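Local atomic coordinates of inositol-1-monophosphatase (Nostoc sp., PDB entry 5ZHH), a protein that probably hydrolyses inositol monophosphates to free inositol and inorganic phosphate. Residues Gly219-Leu222 with Leu223-Gly227; Glu56-Arg59 with Arg60-Gln64; Ala161-Arg164 with Arg165-Asp169. One frame throughout, in Å; residues are numbered along the deposited sequence.

Contact 1: residues Gly219-Leu222 with Leu223-Gly227; sequences GVIL and LEEAG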
loop_
_atom_site.group_PDB
_atom_site.type_symbol
_atom_site.label_atom_id
_atom_site.label_comp_id
_atom_site.label_asym_id
_atom_site.label_seq_id
_atom_site.Cartn_x
_atom_site.Cartn_y
_atom_site.Cartn_z
ATOM N N GLY A 219 -1.888 4.824 24.157
ATOM C CA GLY A 219 -2.175 6.115 23.554
ATOM C C GLY A 219 -1.785 7.287 24.428
ATOM O O GLY A 219 -1.438 8.355 23.916
ATOM N N VAL A 220 -1.826 7.110 25.749
ATOM C CA VAL A 220 -1.510 8.215 26.652
ATOM C C VAL A 220 -0.052 8.635 26.492
ATOM O O VAL A 220 0.254 9.824 26.338
ATOM C CB VAL A 220 -1.847 7.840 28.107
ATOM C CG1 VAL A 220 -1.159 8.787 29.077
ATOM C CG2 VAL A 220 -3.365 7.885 28.325
ATOM N N ILE A 221 0.874 7.669 26.514
ATOM C CA ILE A 221 2.284 8.036 26.398
ATOM C C ILE A 221 2.600 8.505 24.982
ATOM O O ILE A 221 3.383 9.444 24.788
ATOM C CB ILE A 221 3.201 6.876 26.846
ATOM C CG1 ILE A 221 4.672 7.295 26.757
ATOM C CG2 ILE A 221 2.980 5.617 26.017
ATOM C CD1 ILE A 221 5.034 8.489 27.640
ATOM N N LEU A 222 1.980 7.881 23.974
ATOM C CA LEU A 222 2.114 8.351 22.598
ATOM C C LEU A 222 1.738 9.820 22.484
ATOM O O LEU A 222 2.478 10.624 21.906
ATOM C CB LEU A 222 1.225 7.520 21.675
ATOM C CG LEU A 222 1.299 7.882 20.191
ATOM C CD1 LEU A 222 2.612 7.349 19.597
ATOM C CD2 LEU A 222 0.097 7.339 19.426
ATOM N N LEU A 223 0.582 10.187 23.043
ATOM C CA LEU A 223 0.113 11.560 22.932
ATOM C C LEU A 223 1.027 12.505 23.697
ATOM O O LEU A 223 1.370 13.585 23.202
ATOM C CB LEU A 223 -1.326 11.660 23.447
ATOM C CG LEU A 223 -1.919 13.064 23.539
ATOM C CD1 LEU A 223 -1.832 13.733 22.188
ATOM C CD2 LEU A 223 -3.374 12.996 23.992
ATOM N N GLU A 224 1.450 12.110 24.899
ATOM C CA GLU A 224 2.344 12.966 25.673
ATOM C C GLU A 224 3.675 13.180 24.962
ATOM O O GLU A 224 4.185 14.306 24.916
ATOM C CB GLU A 224 2.556 12.377 27.067
ATOM C CG GLU A 224 1.292 12.431 27.932
ATOM C CD GLU A 224 1.494 11.800 29.296
ATOM O OE1 GLU A 224 0.842 12.246 30.259
ATOM O OE2 GLU A 224 2.318 10.869 29.411
ATOM N N GLU A 225 4.245 12.116 24.388
ATOM C CA GLU A 225 5.487 12.264 23.636
ATOM C C GLU A 225 5.295 13.136 22.402
ATOM O O GLU A 225 6.234 13.807 21.963
ATOM C CB GLU A 225 6.031 10.888 23.244
ATOM C CG GLU A 225 6.780 10.180 24.371
ATOM C CD GLU A 225 7.995 10.959 24.847
ATOM O OE1 GLU A 225 8.874 11.259 24.007
ATOM O OE2 GLU A 225 8.062 11.282 26.052
ATOM N N ALA A 226 4.098 13.124 21.819
ATOM C CA ALA A 226 3.784 13.963 20.669
ATOM C C ALA A 226 3.534 15.419 21.044
ATOM O O ALA A 226 3.290 16.240 20.151
ATOM C CB ALA A 226 2.558 13.413 19.933
ATOM N N GLY A 227 3.570 15.757 22.328
ATOM C CA GLY A 227 3.385 17.120 22.765
ATOM C C GLY A 227 2.023 17.434 23.339
ATOM O O GLY A 227 1.747 18.610 23.609
#
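The last turns of helix 213-225 run through this contact, where Val220, Ile221 and Leu222 meet Glu224, Glu225 and Ala226 before a Schellman motif at Gly227 ends the helix. Four successive i to i+4 backbone bonds are the evidence for regular helix up to that point. The shortest is Glu225 N to Ile221 O at 2.8 Å; the last, Ala226 N to Leu222 O, is 3.0 Å long and more bent, 143° at the hydrogen.

One turn apart, Val220 and Glu224 run side by side. Val220 CG1 lies 4.0 Å from Glu224 CD, and Glu224 CG comes to 3.2 Å from Val220 O. The Glu224 chain continues extended beyond CG, which carries OE2 to 4.0 Å from Ile221 CD1; here the two side chains cross at about a right angle. Ile221 also lies alongside Glu225, its CD1 4.1 Å from Glu225 CG. With CG1 placed anti to the backbone N (chi1 -178°), Ile221 sends that branch between the two glutamates, where CD1 meets the carboxylate oxygen of one and the CG methylene of the other. Glu225 instead bends at chi2, and its two oxygens accept from the backbone N of Gly133 and of Gly135, so this carboxylate ties the helix to the start of strand 135-138 and the residues just before it. Leu222 and Leu223 face helix 191-199, through Ala196, Ala199 and Val198.

Gly227 N returns to Glu224 O at 3.0 Å, and its positive phi (103°) turns the chain away: the glycine at C' of a Schellman motif, which ends the helix.

Contact 2: residues Glu56-Arg59 with Arg60-Gln64; sequences EIIR and RHFPQ
Arg60 reaches back one helical turn to Glu56, and its atoms trace the contact in order. CB sits 3.2 Å from Glu56 O, the same oxygen that accepts the bond from Arg60 N. CG stands anti to the backbone N, and the bend at chi3 (36°) brings the guanidinium round to the carboxylate. CD passes 3.7 Å from Glu56 OE2; NE then donates to that oxygen at 2.8 Å in a nearly straight bond (176°). NH2 completes the side-on grip, giving its hydrogen to the syn lone pair of Glu56 OE1 at 2.9 Å, while also lying 3.7 Å from Ile57 CG1. With the two planes 24° apart, the salt bridge is close to flat, one oxygen to each nitrogen. NH1 leaves the contact for Asp9 and Thr6 of the second subunit.

His61, next along, holds its CD2 edge 3.2 Å from Ile57 O, in the ring plane, and its NE2 meets the same Asp9 oxygen of the second subunit. Phe62 N closes the helix on Ile58 O at 2.8 Å, and the ring packs toward Ile10 of helix 3-25. A leucine in place of Arg60 would probably leave the Glu56 carboxylate without its paired cation and take from Asp9 of the second subunit its salt bridge to this residue, leaving the bond from His61. One guanidinium thus serves two carboxylates, so an intrahelical bridge is probably coupled electrostatically to the subunit interface.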
loop_
_atom_site.group_PDB
_atom_site.type_symbol
_atom_site.label_atom_id
_atom_site.label_comp_id
_atom_site.label_asym_id
_atom_site.label_seq_id
_atom_site.Cartn_x
_atom_site.Cartn_y
_atom_site.Cartn_z
ATOM N N GLU A 56 2.479 -14.421 23.978
ATOM C CA GLU A 56 3.647 -15.271 23.790
ATOM C C GLU A 56 4.910 -14.437 23.617
ATOM O O GLU A 56 5.947 -14.740 24.217
ATOM C CB GLU A 56 3.437 -16.194 22.589
ATOM C CG GLU A 56 4.464 -17.318 22.483
ATOM C CD GLU A 56 5.766 -16.867 21.855
ATOM O OE1 GLU A 56 5.730 -15.915 21.042
ATOM O OE2 GLU A 56 6.824 -17.462 22.174
ATOM N N ILE A 57 4.832 -13.363 22.827
ATOM C CA ILE A 57 6.008 -12.535 22.577
ATOM C C ILE A 57 6.430 -11.805 23.847
ATOM O O ILE A 57 7.605 -11.834 24.235
ATOM C CB ILE A 57 5.739 -11.557 21.417
ATOM C CG1 ILE A 57 5.573 -12.329 20.104
ATOM C CG2 ILE A 57 6.844 -10.507 21.322
ATOM C CD1 ILE A 57 5.078 -11.485 18.941
ATOM N N ILE A 58 5.478 -11.169 24.533
ATOM C CA ILE A 58 5.832 -10.364 25.695
ATOM C C ILE A 58 6.399 -11.236 26.805
ATOM O O ILE A 58 7.392 -10.874 27.447
ATOM C CB ILE A 58 4.614 -9.565 26.191
ATOM C CG1 ILE A 58 4.155 -8.572 25.120
ATOM C CG2 ILE A 58 4.945 -8.864 27.510
ATOM C CD1 ILE A 58 5.116 -7.437 24.904
ATOM N N ARG A 59 5.783 -12.395 27.060
ATOM C CA ARG A 59 6.257 -13.226 28.164
ATOM C C ARG A 59 7.582 -13.903 27.832
ATOM O O ARG A 59 8.366 -14.186 28.741
ATOM C CB ARG A 59 5.206 -14.271 28.562
ATOM C CG ARG A 59 3.757 -13.776 28.525
ATOM C CD ARG A 59 2.850 -14.446 29.510
ATOM N NE ARG A 59 3.190 -15.853 29.708
ATOM C CZ ARG A 59 2.390 -16.745 30.287
ATOM N NH1 ARG A 59 1.187 -16.405 30.689
ATOM N NH2 ARG A 59 2.787 -17.998 30.447
ATOM N N ARG A 60 7.857 -14.161 26.549
ATOM C CA ARG A 60 9.138 -14.770 26.189
ATOM C C ARG A 60 10.290 -13.785 26.351
ATOM O O ARG A 60 11.382 -14.166 26.790
ATOM C CB ARG A 60 9.089 -15.309 24.755
ATOM C CG ARG A 60 10.440 -15.793 24.222
ATOM C CD ARG A 60 10.295 -16.617 22.950
ATOM N NE ARG A 60 9.229 -16.127 22.085
ATOM C CZ ARG A 60 9.367 -15.119 21.234
ATOM N NH1 ARG A 60 10.533 -14.494 21.136
ATOM N NH2 ARG A 60 8.340 -14.738 20.484
ATOM N N HIS A 61 10.074 -12.518 25.995
ATOM C CA HIS A 61 11.132 -11.527 26.144
ATOM C C HIS A 61 11.219 -10.993 27.568
ATOM O O HIS A 61 12.325 -10.723 28.053
ATOM C CB HIS A 61 10.922 -10.376 25.161
ATOM C CG HIS A 61 11.199 -10.741 23.735
ATOM N ND1 HIS A 61 12.454 -10.643 23.176
ATOM C CD2 HIS A 61 10.384 -11.195 22.753
ATOM C CE1 HIS A 61 12.403 -11.026 21.912
ATOM N NE2 HIS A 61 11.158 -11.369 21.631
ATOM N N PHE A 62 10.085 -10.853 28.256
ATOM C CA PHE A 62 10.034 -10.265 29.596
ATOM C C PHE A 62 9.274 -11.199 30.535
ATOM O O PHE A 62 8.170 -10.883 30.996
ATOM C CB PHE A 62 9.385 -8.880 29.550
ATOM C CG PHE A 62 9.957 -7.972 28.483
ATOM C CD1 PHE A 62 11.277 -7.552 28.542
ATOM C CD2 PHE A 62 9.170 -7.537 27.428
ATOM C CE1 PHE A 62 11.802 -6.718 27.566
ATOM C CE2 PHE A 62 9.688 -6.702 26.452
ATOM C CZ PHE A 62 11.003 -6.295 26.519
ATOM N N PRO A 63 9.871 -12.338 30.891
ATOM C CA PRO A 63 9.144 -13.319 31.721
ATOM C C PRO A 63 8.761 -12.816 33.101
ATOM O O PRO A 63 7.822 -13.361 33.693
ATOM C CB PRO A 63 10.119 -14.503 31.811
ATOM C CG PRO A 63 11.452 -13.963 31.430
ATOM C CD PRO A 63 11.234 -12.780 30.545
ATOM N N GLN A 64 9.448 -11.807 33.634
ATOM C CA GLN A 64 9.166 -11.297 34.972
ATOM C C GLN A 64 8.142 -10.168 34.988
ATOM O O GLN A 64 7.763 -9.713 36.072
ATOM C CB GLN A 64 10.462 -10.841 35.657
ATOM C CG GLN A 64 11.233 -11.965 36.361
ATOM C CD GLN A 64 11.542 -13.137 35.452
ATOM O OE1 GLN A 64 12.288 -13.003 34.484
ATOM N NE2 GLN A 64 10.966 -14.295 35.759
#

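Contact 3: residues Ala161-Arg164 with Arg165-Asp169; sequences AYDR and RETPD
The guanidinium groups of Arg164 and Arg165, at the end of a type I beta turn spanning Ala161 to Arg164, each have the other over one face, but the planes are 49° apart, so this is no parallel stack. Arg165 NH2 stands 3.8 Å above the Arg164 plane, offset toward its rim, and Arg164 NE lies over a face of the Arg165 group. Arg164 NH2 and Arg165 NH1 approach to 3.1 Å, both donors, which on its own would be unfavourable. Carbonyl oxygens of the third subunit probably ease it: Thr179 O accepts from Arg164 NE and His180 O from Arg165 NE.

At the edge of the Arg164 group sits the Ala161 carbonyl. NH1 donates to Ala161 O at 2.9 Å, in its own guanidinium plane but 50° out of the carbonyl plane, while Arg164 N meets that oxygen from the opposite face at 3.2 Å, closing the turn. Arg164 reaches back this way because CG lies between the backbone N and the carbonyl carbon (chi1 62°).

Next, Glu166 N donates to Asp163 O at 2.9 Å, and one water bridges Tyr162 O, Arg165 N and Glu166 OE1. The Asp163 carboxylate is paired with Arg209, and Thr167 CG2 rests 3.5 Å from Asp163 O. The Thr167 hydroxyl makes an ST turn, with OG1 accepting from Asp169 N at 3.0 Å.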
loop_
_atom_site.group_PDB
_atom_site.type_symbol
_atom_site.label_atom_id
_atom_site.label_comp_id
_atom_site.label_asym_id
_atom_site.label_seq_id
_atom_site.Cartn_x
_atom_site.Cartn_y
_atom_site.Cartn_z
ATOM N N ALA A 161 -20.139 4.461 26.142
ATOM C CA ALA A 161 -19.810 3.225 26.833
ATOM C C ALA A 161 -20.927 2.192 26.687
ATOM O O ALA A 161 -22.071 2.508 26.344
ATOM C CB ALA A 161 -19.523 3.504 28.310
ATOM N N TYR A 162 -20.579 0.935 26.972
ATOM C CA TYR A 162 -21.570 -0.133 26.893
ATOM C C TYR A 162 -22.692 0.057 27.909
ATOM O O TYR A 162 -23.817 -0.407 27.685
ATOM C CB TYR A 162 -20.901 -1.492 27.092
ATOM C CG TYR A 162 -19.986 -1.878 25.949
ATOM C CD1 TYR A 162 -20.495 -2.163 24.686
ATOM C CD2 TYR A 162 -18.610 -1.957 26.133
ATOM C CE1 TYR A 162 -19.653 -2.510 23.636
ATOM C CE2 TYR A 162 -17.764 -2.305 25.094
ATOM C CZ TYR A 162 -18.289 -2.581 23.850
ATOM O OH TYR A 162 -17.445 -2.928 22.820
ATOM N N ASP A 163 -22.422 0.745 29.014
ATOM C CA ASP A 163 -23.414 0.931 30.067
ATOM C C ASP A 163 -24.316 2.138 29.839
ATOM O O ASP A 163 -25.058 2.521 30.752
ATOM C CB ASP A 163 -22.722 1.054 31.429
ATOM C CG ASP A 163 -21.943 2.358 31.588
ATOM O OD1 ASP A 163 -21.788 3.116 30.605
ATOM O OD2 ASP A 163 -21.493 2.633 32.719
ATOM N N ARG A 164 -24.285 2.734 28.645
ATOM C CA ARG A 164 -24.926 4.028 28.434
ATOM C C ARG A 164 -26.430 3.999 28.676
ATOM O O ARG A 164 -27.014 5.047 28.971
ATOM C CB ARG A 164 -24.630 4.530 27.019
ATOM C CG ARG A 164 -25.167 3.639 25.921
ATOM C CD ARG A 164 -24.561 4.024 24.586
ATOM N NE ARG A 164 -25.003 3.151 23.507
ATOM C CZ ARG A 164 -24.373 2.039 23.147
ATOM N NH1 ARG A 164 -23.277 1.657 23.793
ATOM N NH2 ARG A 164 -24.837 1.305 22.143
ATOM N N ARG A 165 -27.073 2.837 28.556
ATOM C CA ARG A 165 -28.511 2.756 28.775
ATOM C C ARG A 165 -28.881 2.655 30.248
ATOM O O ARG A 165 -30.058 2.828 30.585
ATOM C CB ARG A 165 -29.094 1.556 28.023
ATOM C CG ARG A 165 -28.755 1.534 26.537
ATOM C CD ARG A 165 -29.105 0.190 25.915
ATOM N NE ARG A 165 -28.784 0.148 24.494
ATOM C CZ ARG A 165 -27.620 -0.264 24.001
ATOM N NH1 ARG A 165 -27.419 -0.262 22.692
ATOM N NH2 ARG A 165 -26.659 -0.681 24.816
ATOM N N GLU A 166 -27.918 2.376 31.127
ATOM C CA GLU A 166 -28.192 2.153 32.542
ATOM C C GLU A 166 -27.895 3.356 33.422
ATOM O O GLU A 166 -28.285 3.354 34.594
ATOM C CB GLU A 166 -27.429 0.928 33.060
ATOM C CG GLU A 166 -28.062 -0.384 32.605
ATOM C CD GLU A 166 -27.688 -0.773 31.194
ATOM O OE1 GLU A 166 -26.479 -0.800 30.878
ATOM O OE2 GLU A 166 -28.613 -1.002 30.385
ATOM N N THR A 167 -27.209 4.364 32.903
ATOM C CA THR A 167 -26.902 5.564 33.662
ATOM C C THR A 167 -27.340 6.795 32.887
ATOM O O THR A 167 -27.236 6.831 31.656
ATOM C CB THR A 167 -25.400 5.663 33.963
ATOM O OG1 THR A 167 -25.093 6.975 34.461
ATOM C CG2 THR A 167 -24.568 5.377 32.703
ATOM N N PRO A 168 -27.819 7.831 33.581
ATOM C CA PRO A 168 -28.109 9.093 32.888
ATOM C C PRO A 168 -26.860 9.814 32.420
ATOM O O PRO A 168 -26.935 10.596 31.465
ATOM C CB PRO A 168 -28.854 9.915 33.947
ATOM C CG PRO A 168 -28.357 9.370 35.250
ATOM C CD PRO A 168 -28.118 7.901 35.022
ATOM N N ASP A 169 -25.718 9.569 33.061
ATOM C CA ASP A 169 -24.444 10.142 32.635
ATOM C C ASP A 169 -23.872 9.275 31.512
ATOM O O ASP A 169 -22.929 8.501 31.685
ATOM C CB ASP A 169 -23.495 10.252 33.817
ATOM C CG ASP A 169 -22.242 11.010 33.476
ATOM O OD1 ASP A 169 -22.243 11.716 32.442
ATOM O OD2 ASP A 169 -21.265 10.911 34.247
HETATM O O HOH W 1 -26.197 0.178 28.098
#

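In the fold
Contact 1 is the core case: six of its eight touching residues are buried, no other chain of the assembly touches it, and apart from two glutamates its side chains are apolar. Contacts 2 and 3 lie farther from the chain centre, about 23 and 20 Å against 10 Å between centres, and each reaches another subunit, contact 2 through Arg60 and His61, contact 3 through two arginines. They differ in kind: contact 2 finishes helix 44-61 and pairs opposite charges, whereas contact 3 is a helix-free loop between strand 156-158 and helix 172-181 whose like charges are probably eased by carbonyl oxygens. None touches another; the nearest atoms of contacts 1 and 2 are about 13 Å apart.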